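Local coordinates for protein 11S globulin subunit beta (Cucurbita maxima, PDB 2E9Q) that serves as a seed storage protein, an 11S globulin that holds a nutrient reserve in pumpkin seed and assembles into hexamers, at residues T69-G74 with Q152-L157. Sequence-based numbering, arbitrary orientation.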
ATOM      1  N   THR A  69      -7.882  31.541  -7.087  1.00 47.33           N
ATOM      2  CA  THR A  69      -7.879  32.951  -6.761  1.00 44.87           C
ATOM      3  C   THR A  69      -9.335  33.351  -6.759  1.00 48.68           C
ATOM      4  O   THR A  69      -9.969  33.449  -7.810  1.00 50.30           O
ATOM      5  CB  THR A  69      -7.093  33.758  -7.795  1.00 47.51           C
ATOM      6  OG1 THR A  69      -5.695  33.450  -7.661  1.00 47.19           O
ATOM      7  CG2 THR A  69      -7.302  35.244  -7.575  1.00 48.53           C
ATOM      8  N   ILE A  70      -9.870  33.558  -5.563  1.00 45.60           N
ATOM      9  CA  ILE A  70     -11.268  33.908  -5.416  1.00 43.40           C
ATOM     10  C   ILE A  70     -11.405  35.362  -5.021  1.00 48.87           C
ATOM     11  O   ILE A  70     -10.848  35.815  -4.016  1.00 49.03           O
ATOM     12  CB  ILE A  70     -11.932  32.998  -4.367  1.00 54.45           C
ATOM     13  CG1 ILE A  70     -11.666  31.535  -4.746  1.00 46.12           C
ATOM     14  CG2 ILE A  70     -13.442  33.269  -4.296  1.00 49.06           C
ATOM     15  CD1 ILE A  70     -12.043  30.554  -3.682  1.00 45.51           C
ATOM     16  N   ARG A  71     -12.145  36.102  -5.833  1.00 55.93           N
ATOM     17  CA  ARG A  71     -12.337  37.517  -5.570  1.00 59.71           C
ATOM     18  C   ARG A  71     -13.411  37.704  -4.509  1.00 56.68           C
ATOM     19  O   ARG A  71     -14.231  36.810  -4.279  1.00 49.50           O
ATOM     20  CB  ARG A  71     -12.775  38.225  -6.852  0.50 56.41           C
ATOM     21  CG  ARG A  71     -11.855  38.013  -8.040  0.50 56.52           C
ATOM     22  CD  ARG A  71     -12.599  38.273  -9.341  0.50 50.53           C
ATOM     23  NE  ARG A  71     -11.794  37.921 -10.504  0.50 49.01           N
ATOM     24  CZ  ARG A  71     -12.300  37.564 -11.675  0.50 31.59           C
ATOM     25  NH1 ARG A  71     -13.612  37.510 -11.842  0.50 45.57           N
ATOM     26  NH2 ARG A  71     -11.493  37.252 -12.676  0.50 56.95           N
ATOM     27  N   PRO A  72     -13.411  38.869  -3.839  1.00 60.27           N
ATOM     28  CA  PRO A  72     -14.393  39.170  -2.795  1.00 52.86           C
ATOM     29  C   PRO A  72     -15.797  38.746  -3.188  1.00 54.15           C
ATOM     30  O   PRO A  72     -16.226  38.961  -4.323  1.00 56.93           O
ATOM     31  CB  PRO A  72     -14.251  40.669  -2.631  1.00 57.76           C
ATOM     32  CG  PRO A  72     -12.761  40.840  -2.769  1.00 62.62           C
ATOM     33  CD  PRO A  72     -12.472  39.994  -4.003  1.00 58.36           C
ATOM     34  N   LYS A  73     -16.496  38.125  -2.242  1.00 48.49           N
ATOM     35  CA  LYS A  73     -17.855  37.640  -2.455  1.00 55.28           C
ATOM     36  C   LYS A  73     -17.845  36.414  -3.360  1.00 49.91           C
ATOM     37  O   LYS A  73     -18.887  35.990  -3.857  1.00 51.77           O
ATOM     38  CB  LYS A  73     -18.740  38.731  -3.076  1.00 64.06           C
ATOM     39  CG  LYS A  73     -18.857  40.015  -2.246  1.00 72.19           C
ATOM     40  CD  LYS A  73     -19.462  39.756  -0.867  1.00 82.40           C
ATOM     41  CE  LYS A  73     -19.519  41.030  -0.026  1.00 87.59           C
ATOM     42  NZ  LYS A  73     -20.043  40.790   1.354  1.00 96.71           N
ATOM     43  N   GLY A  74     -16.663  35.843  -3.562  1.00 53.19           N
ATOM     44  CA  GLY A  74     -16.549  34.671  -4.410  1.00 51.53           C
ATOM     45  C   GLY A  74     -16.834  33.363  -3.697  1.00 53.08           C
ATOM     46  O   GLY A  74     -16.432  33.164  -2.553  1.00 54.12           O
ATOM     47  N   GLN A 152     -11.639  41.547   1.805  1.00 65.52           N
ATOM     48  CA  GLN A 152     -11.613  42.561   0.757  1.00 72.31           C
ATOM     49  C   GLN A 152     -10.567  42.250  -0.298  1.00 68.14           C
ATOM     50  O   GLN A 152     -10.692  42.673  -1.447  1.00 73.36           O
ATOM     51  CB  GLN A 152     -11.346  43.951   1.351  1.00 75.71           C
ATOM     52  CG  GLN A 152     -12.446  44.435   2.269  1.00 78.06           C
ATOM     53  CD  GLN A 152     -13.807  44.453   1.591  1.00 84.99           C
ATOM     54  OE1 GLN A 152     -14.838  44.592   2.252  1.00 91.25           O
ATOM     55  NE2 GLN A 152     -13.817  44.320   0.267  1.00 80.86           N
ATOM     56  N   SER A 153      -9.533  41.522   0.101  1.00 69.32           N
ATOM     57  CA  SER A 153      -8.467  41.129  -0.815  1.00 70.98           C
ATOM     58  C   SER A 153      -8.912  39.853  -1.519  1.00 65.35           C
ATOM     59  O   SER A 153      -9.938  39.273  -1.170  1.00 66.80           O
ATOM     60  CB  SER A 153      -7.184  40.830  -0.040  1.00 75.46           C
ATOM     61  OG  SER A 153      -7.286  39.579   0.626  1.00 69.04           O
ATOM     62  N   ASP A 154      -8.144  39.410  -2.507  1.00 61.01           N
ATOM     63  CA  ASP A 154      -8.479  38.172  -3.206  1.00 55.83           C
ATOM     64  C   ASP A 154      -8.066  37.010  -2.309  1.00 42.63           C
ATOM     65  O   ASP A 154      -7.057  37.080  -1.618  1.00 48.54           O
ATOM     66  CB  ASP A 154      -7.716  38.047  -4.532  1.00 61.16           C
ATOM     67  CG  ASP A 154      -8.158  39.058  -5.572  1.00 58.38           C
ATOM     68  OD1 ASP A 154      -9.359  39.088  -5.925  1.00 61.15           O
ATOM     69  OD2 ASP A 154      -7.290  39.816  -6.050  1.00 75.82           O
ATOM     70  N   LEU A 155      -8.838  35.937  -2.334  1.00 48.58           N
ATOM     71  CA  LEU A 155      -8.518  34.767  -1.530  1.00 51.23           C
ATOM     72  C   LEU A 155      -7.638  33.850  -2.386  1.00 45.28           C
ATOM     73  O   LEU A 155      -8.112  33.322  -3.388  1.00 51.58           O
ATOM     74  CB  LEU A 155      -9.808  34.035  -1.164  1.00 48.74           C
ATOM     75  CG  LEU A 155      -9.909  33.303   0.169  1.00 58.21           C
ATOM     76  CD1 LEU A 155     -10.976  32.240   0.037  1.00 44.51           C
ATOM     77  CD2 LEU A 155      -8.574  32.694   0.568  1.00 48.15           C
ATOM     78  N   VAL A 156      -6.374  33.673  -2.006  1.00 45.75           N
ATOM     79  CA  VAL A 156      -5.450  32.809  -2.758  1.00 42.06           C
ATOM     80  C   VAL A 156      -5.170  31.485  -2.024  1.00 44.29           C
ATOM     81  O   VAL A 156      -4.599  31.474  -0.925  1.00 44.49           O
ATOM     82  CB  VAL A 156      -4.098  33.535  -3.036  1.00 48.14           C
ATOM     83  CG1 VAL A 156      -3.189  32.658  -3.891  1.00 39.69           C
ATOM     84  CG2 VAL A 156      -4.354  34.871  -3.743  1.00 47.24           C
ATOM     85  N   LEU A 157      -5.565  30.380  -2.657  1.00 42.11           N
ATOM     86  CA  LEU A 157      -5.412  29.038  -2.098  1.00 41.66           C
ATOM     87  C   LEU A 157      -4.495  28.090  -2.875  1.00 49.55           C
ATOM     88  O   LEU A 157      -4.701  27.835  -4.071  1.00 42.49           O
ATOM     89  CB  LEU A 157      -6.779  28.386  -1.999  1.00 40.83           C
ATOM     90  CG  LEU A 157      -7.826  29.311  -1.383  1.00 42.00           C
ATOM     91  CD1 LEU A 157      -9.217  28.755  -1.625  1.00 39.28           C
ATOM     92  CD2 LEU A 157      -7.524  29.474   0.090  1.00 35.43           C
TER
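Ile70 and Leu155 pair across two neighbouring antiparallel strands, 63-70 and 155-162, in the N-terminal cupin domain of this bicupin globulin. They form a hydrogen-bonded pair: Ile70 N gives to Leu155 O at 2.8 Å, and Leu155 N returns to Ile70 O at 2.6 Å, both nearly straight (174° and 172°). Each carbonyl also takes a CA-H...O contact, Leu155 O from Thr69 and Ile70 O from Asp154. Thr69 and Val156 make the next, non-hydrogen-bonded pair; on their far sides Thr69 bonds by its backbone to Phe47 and Val156 to Ala90, which places both strands inside the sheet.

Apolar contact lies on the face carrying Ile70 and Leu155. Their CB atoms sit 4.0 Å apart. In Ile70, CG1 is anti to the carbonyl carbon (chi1 -53°), and the extended branch beyond it brings CD1 to 3.9 Å from Leu157 CD1. Ile242 touches Ile70 and Met147 touches Leu157, both from the facing sheet of the barrel. On the other face, Thr69 turns its methyl CG2 to Asp154 CB.

Past the strand ends the polar groups take over. Asp154 curls its carboxylate toward the start of the turn, where OD1 rests 3.4 Å from Arg71 CA. A type II turn from Arg71 to Gly74 then leads into strand 74-81, and at its second position Pro72 leans on the loop before strand 155-162. Replacing Pro72 by alanine would remove the ring, and is likely to open a gap over the Gln152 and Ser153 carbonyls and let the turn flex. The ring's closest approach is at CG, 3.1 Å from Gln152 O.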